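Local coordinates for protein histone-lysine N-methyltransferase, H3 lysine-9 specific SUVH6 (Arabidopsis thaliana, PDB 6A5M) that probably methylates histone H3 at a lysine of its tail, as a plant SUVH-family enzyme with SRA, pre-SET and SET domains, at residues G75-Y80 and N485-Q490; D280-V285 and G384-D389; P286-C291 and D469-R474; T293-E298 and K337-C342. The protein carries 1 engineered substitution. All blocks are in the same frame, centred on the assembly; numbering follows the deposited sequence.

Interaction 1 (G75-Y80 and N485-Q490); sequences GDEFQY and NIPPLQ
Glu77 and Pro487 bring their CA atoms to 6.0 Å where the two backbones run at 135° to each other, and no direct hydrogen bond joins the two segments. Water does that work at Asn485: one molecule donates to Glu77 O and accepts from Asn485 ND2 at 2.9 Å, another accepts from Glu77 N and donates to Asn485 O at 2.7 Å; Asn485 OD1 accepts from Ile375 N. With CG anti to its carbonyl carbon (chi1 -52°) and the rest of the chain extended, Glu77 runs antiparallel alongside the ring of Pro487, its CG 4.0 Å from Pro487 CB. The carboxylate then reaches the next ring, Glu77 OE2 lying 3.3 Å from Pro488 CD, while OE1 is hydrogen-bonded to Ser372. Here the SRA domain meets the SET domain: strand 77-78 pairs with strand 190-205 of the SRA sheet, and 485-490 links SET strands 477-482 and 491-494 through a type II turn, closed by Gln490 N to Pro487 O at 3.3 Å. Gly75 presses its carbonyl oxygen on the same proline, Gly75 O to Pro487 CB 3.3 Å, in a conformation (phi 101°) that calls for glycine. Asp76 OD2 makes a salt bridge to Arg7 of helix 6-29, while OD1 is linked weakly, through a water, to Gln490 NE2.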
loop_
_atom_site.group_PDB
_atom_site.type_symbol
_atom_site.label_atom_id
_atom_site.label_comp_id
_atom_site.label_asym_id
_atom_site.label_seq_id
_atom_site.Cartn_x
_atom_site.Cartn_y
_atom_site.Cartn_z
ATOM N N GLY A 75 -6.793 7.431 8.870
ATOM C CA GLY A 75 -5.971 6.240 8.753
ATOM C C GLY A 75 -4.941 6.325 7.638
ATOM O O GLY A 75 -3.997 5.538 7.613
ATOM N N ASP A 76 -5.126 7.260 6.705
ATOM C CA ASP A 76 -4.196 7.393 5.582
ATOM C C ASP A 76 -2.760 7.564 6.069
ATOM O O ASP A 76 -2.510 8.265 7.049
ATOM C CB ASP A 76 -4.584 8.573 4.682
ATOM C CG ASP A 76 -5.712 8.226 3.708
ATOM O OD1 ASP A 76 -6.304 7.120 3.815
ATOM O OD2 ASP A 76 -6.017 9.082 2.851
ATOM N N GLU A 77 -1.827 6.914 5.379
ATOM C CA GLU A 77 -0.426 6.970 5.754
ATOM C C GLU A 77 0.429 7.587 4.653
ATOM O O GLU A 77 0.090 7.531 3.472
ATOM C CB GLU A 77 0.080 5.577 6.104
ATOM C CG GLU A 77 -0.801 4.884 7.125
ATOM C CD GLU A 77 -0.071 3.793 7.895
ATOM O OE1 GLU A 77 0.885 3.212 7.326
ATOM O OE2 GLU A 77 -0.460 3.523 9.058
ATOM N N PHE A 78 1.532 8.197 5.057
ATOM C CA PHE A 78 2.425 8.842 4.112
ATOM C C PHE A 78 3.861 8.478 4.454
ATOM O O PHE A 78 4.203 8.328 5.621
ATOM C CB PHE A 78 2.219 10.362 4.143
ATOM C CG PHE A 78 0.774 10.772 4.053
ATOM C CD1 PHE A 78 -0.004 10.870 5.197
ATOM C CD2 PHE A 78 0.188 11.032 2.824
ATOM C CE1 PHE A 78 -1.350 11.228 5.122
ATOM C CE2 PHE A 78 -1.151 11.404 2.739
ATOM C CZ PHE A 78 -1.924 11.499 3.892
ATOM N N GLN A 79 4.701 8.326 3.441
ATOM C CA GLN A 79 6.100 8.021 3.696
ATOM C C GLN A 79 6.910 9.290 3.937
ATOM O O GLN A 79 7.837 9.294 4.755
ATOM C CB GLN A 79 6.695 7.227 2.540
ATOM C CG GLN A 79 8.190 7.029 2.639
ATOM C CD GLN A 79 8.757 6.238 1.478
ATOM O OE1 GLN A 79 8.014 5.673 0.666
ATOM N NE2 GLN A 79 10.083 6.193 1.390
ATOM N N TYR A 80 6.551 10.362 3.232
ATOM C CA TYR A 80 7.294 11.614 3.320
ATOM C C TYR A 80 6.430 12.766 3.802
ATOM O O TYR A 80 5.289 12.901 3.378
ATOM C CB TYR A 80 7.893 11.983 1.960
ATOM C CG TYR A 80 8.919 11.010 1.442
ATOM C CD1 TYR A 80 10.203 10.982 1.970
ATOM C CD2 TYR A 80 8.612 10.129 0.414
ATOM C CE1 TYR A 80 11.153 10.098 1.491
ATOM C CE2 TYR A 80 9.548 9.240 -0.066
ATOM C CZ TYR A 80 10.823 9.232 0.473
ATOM O OH TYR A 80 11.765 8.348 -0.010
ATOM N N ASN A 485 0.369 3.334 -0.415
ATOM C CA ASN A 485 0.833 3.081 0.943
ATOM C C ASN A 485 -0.375 2.584 1.738
ATOM O O ASN A 485 -1.309 3.338 1.992
ATOM C CB ASN A 485 1.435 4.343 1.581
ATOM C CG ASN A 485 2.884 4.595 1.159
ATOM O OD1 ASN A 485 3.718 3.682 1.143
ATOM N ND2 ASN A 485 3.182 5.841 0.800
ATOM N N ILE A 486 -0.383 1.314 2.118
ATOM C CA ILE A 486 -1.598 0.738 2.682
ATOM C C ILE A 486 -1.583 0.715 4.201
ATOM O O ILE A 486 -0.712 0.098 4.813
ATOM C CB ILE A 486 -1.825 -0.681 2.141
ATOM C CG1 ILE A 486 -1.696 -0.674 0.608
ATOM C CG2 ILE A 486 -3.174 -1.215 2.602
ATOM C CD1 ILE A 486 -1.905 -2.044 -0.035
ATOM N N PRO A 487 -2.547 1.409 4.818
ATOM C CA PRO A 487 -2.640 1.425 6.278
ATOM C C PRO A 487 -2.940 0.023 6.794
ATOM O O PRO A 487 -3.560 -0.751 6.072
ATOM C CB PRO A 487 -3.807 2.379 6.552
ATOM C CG PRO A 487 -4.059 3.088 5.270
ATOM C CD PRO A 487 -3.659 2.148 4.196
ATOM N N PRO A 488 -2.501 -0.298 8.019
ATOM C CA PRO A 488 -2.774 -1.636 8.548
ATOM C C PRO A 488 -4.265 -1.926 8.618
ATOM O O PRO A 488 -5.061 -1.033 8.889
ATOM C CB PRO A 488 -2.144 -1.609 9.952
ATOM C CG PRO A 488 -1.959 -0.176 10.282
ATOM C CD PRO A 488 -1.799 0.560 8.989
ATOM N N LEU A 489 -4.618 -3.169 8.304
ATOM C CA LEU A 489 -5.964 -3.696 8.467
ATOM C C LEU A 489 -6.918 -3.141 7.409
ATOM O O LEU A 489 -8.116 -3.422 7.449
ATOM C CB LEU A 489 -6.486 -3.424 9.889
ATOM C CG LEU A 489 -5.719 -4.180 10.982
ATOM C CD1 LEU A 489 -6.080 -3.738 12.406
ATOM C CD2 LEU A 489 -5.943 -5.677 10.823
ATOM N N GLN A 490 -6.384 -2.372 6.459
ATOM C CA GLN A 490 -7.154 -1.985 5.286
ATOM C C GLN A 490 -7.259 -3.193 4.373
ATOM O O GLN A 490 -6.260 -3.862 4.103
ATOM C CB GLN A 490 -6.513 -0.810 4.544
ATOM C CG GLN A 490 -7.287 -0.369 3.315
ATOM C CD GLN A 490 -6.765 0.934 2.724
ATOM O OE1 GLN A 490 -6.239 0.955 1.614
ATOM N NE2 GLN A 490 -6.924 2.029 3.459
HETATM O O HOH W 1 -5.168 4.545 2.083
HETATM O O HOH W 2 1.103 7.841 0.905
HETATM O O HOH W 3 -2.751 5.548 2.748
HETATM O O HOH W 4 1.690 2.467 4.517
#

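Interaction 2 (D280-V285 and G384-D389); sequences DWCRPV and GELLED
Trp281 lays the six-membered part of its indole against the chain from Leu386 to Glu388, and each side of the ring system has its own neighbour. Over one face, toward the rim, comes Glu388 CG, 4.2 Å from the centroid of the six-membered ring and 21° off its normal, a CH-pi contact made by the aliphatic part of an acidic side chain. Beyond CG the Glu388 chain is extended, carrying the carboxylate along the ring in a plane almost perpendicular to it (88°), with OE1 4.1 Å from Trp281 CZ3. Over the opposite face, near the rim, sits SG of the adjacent Cys282, 3.7 Å above the plane. At the ring edge lies Leu386 O, in plane and 4.0 Å from Trp281 CZ2. The indole is placed there by a first torsion of 70°, which sets CG between the backbone N and the carbonyl carbon. Cys282 makes the same choice, and this brings its SG to 4.0 Å from Leu386 CD1. With no hydrogen bond across it, this largely exposed contact rests on the CH-pi contact and apolar packing against the buried Leu386. It joins the pre-SET region to the SET domain: strand 385-387 pairs with strand 440-442, Tyr278 also packs on Leu386, and Glu388 occupies the N-cap position of helix 389-393.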
loop_
_atom_site.group_PDB
_atom_site.type_symbol
_atom_site.label_atom_id
_atom_site.label_comp_id
_atom_site.label_asym_id
_atom_site.label_seq_id
_atom_site.Cartn_x
_atom_site.Cartn_y
_atom_site.Cartn_z
ATOM N N ASP A 280 2.639 -32.078 -15.366
ATOM C CA ASP A 280 3.698 -32.587 -16.237
ATOM C C ASP A 280 3.626 -31.977 -17.648
ATOM O O ASP A 280 4.645 -31.850 -18.324
ATOM C CB ASP A 280 3.653 -34.116 -16.304
ATOM C CG ASP A 280 2.236 -34.659 -16.340
ATOM O OD1 ASP A 280 1.416 -34.154 -17.141
ATOM O OD2 ASP A 280 1.944 -35.595 -15.564
ATOM N N TRP A 281 2.434 -31.567 -18.077
ATOM C CA TRP A 281 2.285 -30.966 -19.400
ATOM C C TRP A 281 2.986 -29.602 -19.497
ATOM O O TRP A 281 3.216 -29.099 -20.596
ATOM C CB TRP A 281 0.799 -30.844 -19.787
ATOM C CG TRP A 281 -0.013 -29.834 -19.015
ATOM C CD1 TRP A 281 -0.846 -30.080 -17.957
ATOM C CD2 TRP A 281 -0.097 -28.421 -19.267
ATOM N NE1 TRP A 281 -1.424 -28.907 -17.525
ATOM C CE2 TRP A 281 -0.980 -27.877 -18.310
ATOM C CE3 TRP A 281 0.498 -27.565 -20.202
ATOM C CZ2 TRP A 281 -1.278 -26.516 -18.263
ATOM C CZ3 TRP A 281 0.199 -26.217 -20.151
ATOM C CH2 TRP A 281 -0.679 -25.706 -19.188
ATOM N N CYS A 282 3.346 -29.002 -18.364
ATOM C CA CYS A 282 4.138 -27.771 -18.420
ATOM C C CYS A 282 5.291 -27.705 -17.418
ATOM O O CYS A 282 5.611 -26.615 -16.920
ATOM C CB CYS A 282 3.233 -26.541 -18.237
ATOM S SG CYS A 282 2.286 -26.461 -16.699
ATOM N N ARG A 283 5.917 -28.854 -17.137
ATOM C CA ARG A 283 7.137 -28.875 -16.328
ATOM C C ARG A 283 8.127 -27.876 -16.924
ATOM O O ARG A 283 8.325 -27.847 -18.139
ATOM C CB ARG A 283 7.742 -30.287 -16.259
ATOM C CG ARG A 283 8.717 -30.632 -17.390
ATOM C CD ARG A 283 9.780 -31.635 -16.976
ATOM N NE ARG A 283 10.493 -31.216 -15.771
ATOM C CZ ARG A 283 11.569 -31.832 -15.288
ATOM N NH1 ARG A 283 12.153 -31.390 -14.181
ATOM N NH2 ARG A 283 12.068 -32.884 -15.922
ATOM N N PRO A 284 8.695 -27.004 -16.080
ATOM C CA PRO A 284 9.588 -25.943 -16.561
ATOM C C PRO A 284 10.763 -26.476 -17.384
ATOM O O PRO A 284 11.490 -27.355 -16.926
ATOM C CB PRO A 284 10.083 -25.287 -15.267
ATOM C CG PRO A 284 8.977 -25.511 -14.294
ATOM C CD PRO A 284 8.423 -26.886 -14.640
ATOM N N VAL A 285 10.903 -25.977 -18.607
ATOM C CA VAL A 285 12.147 -26.105 -19.348
ATOM C C VAL A 285 13.102 -25.094 -18.723
ATOM O O VAL A 285 12.713 -23.956 -18.488
ATOM C CB VAL A 285 11.953 -25.841 -20.863
ATOM C CG1 VAL A 285 13.292 -25.692 -21.578
ATOM C CG2 VAL A 285 11.135 -26.959 -21.493
ATOM N N GLY A 384 -2.475 -21.702 -7.575
ATOM C CA GLY A 384 -3.522 -22.668 -7.823
ATOM C C GLY A 384 -3.052 -23.652 -8.867
ATOM O O GLY A 384 -1.864 -23.689 -9.191
ATOM N N GLU A 385 -3.979 -24.450 -9.389
ATOM C CA GLU A 385 -3.652 -25.434 -10.405
ATOM C C GLU A 385 -3.713 -24.808 -11.783
ATOM O O GLU A 385 -4.705 -24.179 -12.144
ATOM C CB GLU A 385 -4.606 -26.627 -10.330
ATOM C CG GLU A 385 -4.672 -27.295 -8.969
ATOM C CD GLU A 385 -5.385 -28.630 -9.019
ATOM O OE1 GLU A 385 -4.786 -29.596 -9.543
ATOM O OE2 GLU A 385 -6.547 -28.711 -8.551
ATOM N N LEU A 386 -2.653 -24.974 -12.556
ATOM C CA LEU A 386 -2.612 -24.415 -13.896
ATOM C C LEU A 386 -3.454 -25.224 -14.887
ATOM O O LEU A 386 -3.389 -26.455 -14.921
ATOM C CB LEU A 386 -1.172 -24.351 -14.394
ATOM C CG LEU A 386 -0.477 -22.998 -14.326
ATOM C CD1 LEU A 386 0.932 -23.161 -14.844
ATOM C CD2 LEU A 386 -1.246 -21.966 -15.135
ATOM N N LEU A 387 -4.277 -24.566 -15.666
ATOM C CA LEU A 387 -4.982 -25.208 -16.753
ATOM C C LEU A 387 -5.152 -24.356 -17.988
ATOM O O LEU A 387 -5.278 -23.170 -17.909
ATOM C CB LEU A 387 -6.340 -25.744 -16.342
ATOM C CG LEU A 387 -7.248 -24.971 -15.427
ATOM C CD1 LEU A 387 -8.335 -24.300 -16.211
ATOM C CD2 LEU A 387 -7.834 -25.922 -14.421
ATOM N N GLU A 388 -5.196 -25.022 -19.128
ATOM C CA GLU A 388 -5.418 -24.411 -20.420
ATOM C C GLU A 388 -6.837 -23.927 -20.516
ATOM O O GLU A 388 -7.705 -24.449 -19.865
ATOM C CB GLU A 388 -5.181 -25.416 -21.537
ATOM C CG GLU A 388 -3.873 -26.195 -21.501
ATOM C CD GLU A 388 -3.550 -26.851 -22.850
ATOM O OE1 GLU A 388 -2.388 -27.222 -23.125
ATOM O OE2 GLU A 388 -4.477 -26.997 -23.661
ATOM N N ASP A 389 -7.068 -22.948 -21.371
ATOM C CA ASP A 389 -8.329 -22.227 -21.475
ATOM C C ASP A 389 -9.494 -23.108 -21.815
ATOM O O ASP A 389 -10.583 -22.986 -21.265
ATOM C CB ASP A 389 -8.205 -21.318 -22.675
ATOM C CG ASP A 389 -9.322 -20.288 -22.727
ATOM O OD1 ASP A 389 -10.009 -20.122 -21.696
ATOM O OD2 ASP A 389 -9.511 -19.653 -23.792
#

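Interaction 3 (P286-C291 and D469-R474); sequences PPKSCC and DHEDSR. With ZN (zinc ion), chain D.
The carboxylate of Glu471 turns a face, not an edge, to the backbone of Lys288: Lys288 N donates to Glu471 OE2 over 3.2 Å along a nearly straight line (174°), yet from 78° out of the carboxylate plane. The ring of His470 is met at its edge, where Asp472 N lies in plane and donates to ND1 at 3.0 Å; the ring of Tyr278 meets it nearly at a right angle. Farther along, the guanidinium of Arg474 grips Asp472 side-on in one plane, NE to OD1 and NH2 to OD2, each through a syn lone pair, while Arg474 N closes an Asx turn on OD1. These bonds brace the turn from His470 to Arg474.

Against that loop Pro287 is wedged, its CD 3.2 Å from Asp469 O and its CB 3.4 Å from Glu471 CG. Replacing it by a glycine would take the ring away and would probably leave Asp469 O and the Glu471 chain beside a gap, with the Lys288 N-H less firmly aimed. The Lys288 chain lies roughly perpendicular to that of Glu471, Lys288 CG 3.4 Å from Glu471 OE2, and its bends at chi2 and chi3 curl NZ back toward Pro286 O in a weak bond.

At the far end Cys290 SG binds a zinc ion at 2.1 Å together with Cys292, Cys296 and Cys304. The contact thus joins the pre-SET loop leading to helix 305-309, whose Lys309 bonds to Lys288 O, to the SET-domain connection between strands 461-467 and 477-482.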
loop_
_atom_site.group_PDB
_atom_site.type_symbol
_atom_site.label_atom_id
_atom_site.label_comp_id
_atom_site.label_asym_id
_atom_site.label_seq_id
_atom_site.Cartn_x
_atom_site.Cartn_y
_atom_site.Cartn_z
ATOM N N PRO A 286 14.337 -25.516 -18.415
ATOM C CA PRO A 286 15.297 -24.664 -17.697
ATOM C C PRO A 286 15.627 -23.350 -18.404
ATOM O O PRO A 286 16.206 -23.360 -19.489
ATOM C CB PRO A 286 16.541 -25.551 -17.608
ATOM C CG PRO A 286 15.988 -26.946 -17.618
ATOM C CD PRO A 286 14.833 -26.892 -18.572
ATOM N N PRO A 287 15.278 -22.225 -17.772
ATOM C CA PRO A 287 15.490 -20.865 -18.283
ATOM C C PRO A 287 16.961 -20.515 -18.446
ATOM O O PRO A 287 17.819 -21.226 -17.929
ATOM C CB PRO A 287 14.854 -19.992 -17.205
ATOM C CG PRO A 287 14.975 -20.805 -15.965
ATOM C CD PRO A 287 14.720 -22.212 -16.411
ATOM N N LYS A 288 17.244 -19.425 -19.151
ATOM C CA LYS A 288 18.621 -19.004 -19.347
ATOM C C LYS A 288 19.064 -18.216 -18.141
ATOM O O LYS A 288 18.367 -17.306 -17.694
ATOM C CB LYS A 288 18.786 -18.187 -20.640
ATOM C CG LYS A 288 17.997 -18.711 -21.874
ATOM C CD LYS A 288 17.918 -20.245 -22.028
ATOM C CE LYS A 288 19.233 -20.981 -21.787
ATOM N NZ LYS A 288 18.968 -22.387 -21.375
ATOM N N SER A 289 20.197 -18.674 -17.618
ATOM C CA SER A 289 20.706 -18.396 -16.290
ATOM C C SER A 289 21.581 -17.164 -16.212
ATOM O O SER A 289 21.630 -16.346 -17.130
ATOM C CB SER A 289 21.472 -19.609 -15.752
ATOM O OG SER A 289 22.832 -19.569 -16.145
ATOM N N CYS A 290 22.294 -17.063 -15.098
ATOM C CA CYS A 290 23.003 -15.854 -14.743
ATOM C C CYS A 290 24.466 -16.093 -14.405
ATOM O O CYS A 290 24.843 -17.169 -13.940
ATOM C CB CYS A 290 22.310 -15.196 -13.558
ATOM S SG CYS A 290 22.705 -13.452 -13.402
ATOM N N CYS A 291 25.284 -15.076 -14.646
ATOM C CA CYS A 291 26.714 -15.161 -14.381
ATOM C C CYS A 291 27.148 -13.995 -13.499
ATOM O O CYS A 291 27.815 -13.065 -13.952
ATOM C CB CYS A 291 27.504 -15.157 -15.690
ATOM S SG CYS A 291 27.762 -16.794 -16.412
ATOM N N ASP A 469 11.610 -19.285 -12.739
ATOM C CA ASP A 469 11.941 -20.716 -12.854
ATOM C C ASP A 469 11.685 -21.280 -14.270
ATOM O O ASP A 469 12.073 -22.412 -14.581
ATOM C CB ASP A 469 11.165 -21.529 -11.808
ATOM C CG ASP A 469 9.666 -21.279 -11.859
ATOM O OD1 ASP A 469 9.244 -20.308 -12.516
ATOM O OD2 ASP A 469 8.910 -22.047 -11.233
ATOM N N HIS A 470 11.036 -20.489 -15.122
ATOM C CA HIS A 470 10.909 -20.814 -16.545
ATOM C C HIS A 470 10.728 -19.529 -17.338
ATOM O O HIS A 470 10.550 -18.467 -16.758
ATOM C CB HIS A 470 9.733 -21.766 -16.797
ATOM C CG HIS A 470 8.404 -21.204 -16.385
ATOM N ND1 HIS A 470 7.714 -20.286 -17.149
ATOM C CD2 HIS A 470 7.653 -21.414 -15.278
ATOM C CE1 HIS A 470 6.590 -19.959 -16.533
ATOM N NE2 HIS A 470 6.532 -20.628 -15.394
ATOM N N GLU A 471 10.759 -19.634 -18.661
ATOM C CA GLU A 471 10.524 -18.482 -19.523
ATOM C C GLU A 471 9.299 -18.662 -20.414
ATOM O O GLU A 471 9.308 -18.215 -21.546
ATOM C CB GLU A 471 11.745 -18.197 -20.405
ATOM C CG GLU A 471 13.060 -18.683 -19.828
ATOM C CD GLU A 471 14.242 -18.500 -20.778
ATOM O OE1 GLU A 471 14.354 -19.263 -21.765
ATOM O OE2 GLU A 471 15.066 -17.592 -20.528
ATOM N N ASP A 472 8.244 -19.291 -19.901
ATOM C CA ASP A 472 7.022 -19.488 -20.688
ATOM C C ASP A 472 6.069 -18.294 -20.506
ATOM O O ASP A 472 5.359 -18.177 -19.496
ATOM C CB ASP A 472 6.347 -20.813 -20.305
ATOM C CG ASP A 472 5.250 -21.233 -21.282
ATOM O OD1 ASP A 472 4.578 -20.351 -21.874
ATOM O OD2 ASP A 472 5.047 -22.459 -21.442
ATOM N N SER A 473 6.075 -17.416 -21.506
ATOM C CA SER A 473 5.213 -16.234 -21.574
ATOM C C SER A 473 3.717 -16.481 -21.366
ATOM O O SER A 473 2.994 -15.589 -20.933
ATOM C CB SER A 473 5.392 -15.554 -22.933
ATOM O OG SER A 473 6.477 -14.655 -22.912
ATOM N N ARG A 474 3.247 -17.675 -21.703
ATOM C CA ARG A 474 1.826 -17.987 -21.585
ATOM C C ARG A 474 1.379 -18.151 -20.129
ATOM O O ARG A 474 0.204 -17.948 -19.799
ATOM C CB ARG A 474 1.503 -19.259 -22.366
ATOM C CG ARG A 474 1.917 -19.217 -23.825
ATOM C CD ARG A 474 1.745 -20.580 -24.448
ATOM N NE ARG A 474 2.495 -21.600 -23.717
ATOM C CZ ARG A 474 2.364 -22.908 -23.932
ATOM N NH1 ARG A 474 1.504 -23.343 -24.845
ATOM N NH2 ARG A 474 3.082 -23.782 -23.240
HETATM ZN ZN ZN D . 23.085 -11.477 -12.671
#

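Interaction 4 (T293-E298 and K337-C342); sequences TTRCTE and KCPSSC. With ZN (zinc ion), chain C; ZN (zinc ion), chain D.
A single thiolate, Cys296 SG, bridges two zinc ions, at 2.1 Å from one and 2.5 Å from the other, and through the second it is tied to Cys338 and Cys342. That ion is bound by Cys338 SG at 2.2 Å and Cys342 SG at 2.3 Å, with Cys332 completing four sulfurs. Cys342 SG, set anti to its own backbone N (chi1 172°), also accepts a hydrogen bond from Cys296 N at 3.3 Å (159°), which would probably temper the negative charge on this ligand. Pro339 presses on the backbone just ahead of the bridging cysteine, its CD 3.5 Å from Thr294 C. The type I turn from Pro339 to Cys342, which follows directly on Cys338, brings Cys342 back to the same zinc and presents Ser341 outward to Arg295. The arginine, extended from CG to NE, runs alongside it: Arg295 NE makes a weak bond to Ser341 OG at 3.1 Å, and Ser341 O lies over one guanidinium face, offset to the rim and 3.4 Å from Arg295 CD. An alanine in place of Arg295 would remove the weak NE bond and would probably leave Ser341 OG without this donor and Ser341 O without the guanidinium beside it. A cysteine shared between two zincs, with a third zinc also near Cys338, is consistent with the triangular Zn3Cys9 cluster known from pre-SET domains.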
loop_
_atom_site.group_PDB
_atom_site.type_symbol
_atom_site.label_atom_id
_atom_site.label_comp_id
_atom_site.label_asym_id
_atom_site.label_seq_id
_atom_site.Cartn_x
_atom_site.Cartn_y
_atom_site.Cartn_z
ATOM N N THR A 293 28.351 -13.645 -9.227
ATOM C CA THR A 293 28.578 -14.383 -7.989
ATOM C C THR A 293 27.988 -13.661 -6.784
ATOM O O THR A 293 27.954 -14.196 -5.675
ATOM C CB THR A 293 30.066 -14.623 -7.740
ATOM O OG1 THR A 293 30.213 -15.513 -6.627
ATOM C CG2 THR A 293 30.776 -13.308 -7.444
ATOM N N THR A 294 27.527 -12.438 -7.004
ATOM C CA THR A 294 26.894 -11.682 -5.940
ATOM C C THR A 294 25.608 -11.029 -6.432
ATOM O O THR A 294 25.195 -11.269 -7.562
ATOM C CB THR A 294 27.819 -10.612 -5.396
ATOM O OG1 THR A 294 27.175 -9.980 -4.287
ATOM C CG2 THR A 294 28.122 -9.580 -6.480
ATOM N N ARG A 295 24.988 -10.204 -5.592
ATOM C CA ARG A 295 23.739 -9.534 -5.963
ATOM C C ARG A 295 23.840 -8.838 -7.312
ATOM O O ARG A 295 24.774 -8.065 -7.554
ATOM C CB ARG A 295 23.318 -8.503 -4.907
ATOM C CG ARG A 295 23.311 -8.985 -3.477
ATOM C CD ARG A 295 22.774 -7.890 -2.584
ATOM N NE ARG A 295 22.564 -8.339 -1.212
ATOM C CZ ARG A 295 21.853 -7.673 -0.304
ATOM N NH1 ARG A 295 21.724 -8.156 0.925
ATOM N NH2 ARG A 295 21.267 -6.526 -0.624
ATOM N N CYS A 296 22.879 -9.118 -8.185
ATOM C CA CYS A 296 22.858 -8.493 -9.500
ATOM C C CYS A 296 22.455 -7.044 -9.405
ATOM O O CYS A 296 21.504 -6.698 -8.708
ATOM C CB CYS A 296 21.908 -9.218 -10.446
ATOM S SG CYS A 296 22.409 -10.888 -10.740
ATOM N N THR A 297 23.227 -6.232 -10.104
ATOM C CA THR A 297 23.003 -4.817 -10.224
ATOM C C THR A 297 23.550 -4.288 -11.541
ATOM O O THR A 297 24.463 -4.853 -12.093
ATOM C CB THR A 297 23.612 -4.082 -9.027
ATOM O OG1 THR A 297 23.818 -2.718 -9.355
ATOM C CG2 THR A 297 24.923 -4.662 -8.654
ATOM N N GLU A 298 22.999 -3.186 -12.026
ATOM C CA GLU A 298 23.497 -2.479 -13.205
ATOM C C GLU A 298 24.926 -1.949 -12.999
ATOM O O GLU A 298 25.731 -1.911 -13.901
ATOM C CB GLU A 298 22.548 -1.340 -13.593
ATOM C CG GLU A 298 22.357 -1.147 -15.085
ATOM C CD GLU A 298 21.408 -0.020 -15.459
ATOM O OE1 GLU A 298 20.301 0.039 -14.917
ATOM O OE2 GLU A 298 21.757 0.808 -16.317
ATOM N N LYS A 337 23.879 -17.976 -10.406
ATOM C CA LYS A 337 24.846 -18.176 -9.316
ATOM C C LYS A 337 24.732 -17.102 -8.223
ATOM O O LYS A 337 25.502 -17.076 -7.259
ATOM C CB LYS A 337 26.256 -18.224 -9.884
ATOM C CG LYS A 337 26.375 -19.155 -11.084
ATOM C CD LYS A 337 27.743 -19.047 -11.737
ATOM C CE LYS A 337 27.900 -20.057 -12.859
ATOM N NZ LYS A 337 29.061 -19.718 -13.733
ATOM N N CYS A 338 23.704 -16.274 -8.358
ATOM C CA CYS A 338 23.410 -15.238 -7.383
ATOM C C CYS A 338 23.008 -15.811 -6.053
ATOM O O CYS A 338 22.401 -16.878 -5.967
ATOM C CB CYS A 338 22.264 -14.365 -7.859
ATOM S SG CYS A 338 22.552 -13.683 -9.485
ATOM N N PRO A 339 23.346 -15.073 -5.010
ATOM C CA PRO A 339 22.888 -15.415 -3.661
ATOM C C PRO A 339 21.391 -15.134 -3.528
ATOM O O PRO A 339 20.828 -14.439 -4.377
ATOM C CB PRO A 339 23.704 -14.486 -2.770
ATOM C CG PRO A 339 23.936 -13.294 -3.623
ATOM C CD PRO A 339 24.132 -13.829 -5.018
ATOM N N SER A 340 20.763 -15.661 -2.483
ATOM C CA SER A 340 19.336 -15.465 -2.257
ATOM C C SER A 340 18.945 -13.977 -2.187
ATOM O O SER A 340 17.827 -13.605 -2.548
ATOM C CB SER A 340 18.923 -16.195 -0.968
ATOM O OG SER A 340 17.758 -15.633 -0.382
ATOM N N SER A 341 19.870 -13.131 -1.742
ATOM C CA SER A 341 19.562 -11.726 -1.510
ATOM C C SER A 341 19.818 -10.847 -2.733
ATOM O O SER A 341 19.809 -9.620 -2.629
ATOM C CB SER A 341 20.364 -11.192 -0.321
ATOM O OG SER A 341 21.754 -11.254 -0.572
ATOM N N CYS A 342 20.048 -11.470 -3.886
ATOM C CA CYS A 342 20.114 -10.727 -5.145
ATOM C C CYS A 342 18.905 -9.801 -5.305
ATOM O O CYS A 342 17.790 -10.138 -4.887
ATOM C CB CYS A 342 20.195 -11.685 -6.335
ATOM S SG CYS A 342 20.060 -10.858 -7.939
HETATM ZN ZN ZN C . 20.758 -12.369 -9.588
HETATM ZN ZN ZN D . 23.085 -11.477 -12.671
#

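In the fold
Three of the contacts form a continuous run. Interactions 2 and 3 touch where Pro284 CB packs 3.6 Å from Asp469 O, and their segments alternate along the chain, so consecutive pieces of the pre-SET loop lean on two separate parts of the SET domain. Interactions 3 and 4 meet at the zinc cluster, with Cys290 SG 3.7 Å from Cys296 SG on the same ion; one end of the run is thereby fixed by metal, while interaction 2, at the other end, has no metal in its contact, its centre about 29 Å from that of interaction 4. Interaction 1 stands apart, about 31 to 37 Å from the others between centres, and joins the SRA domain to the SET domain instead.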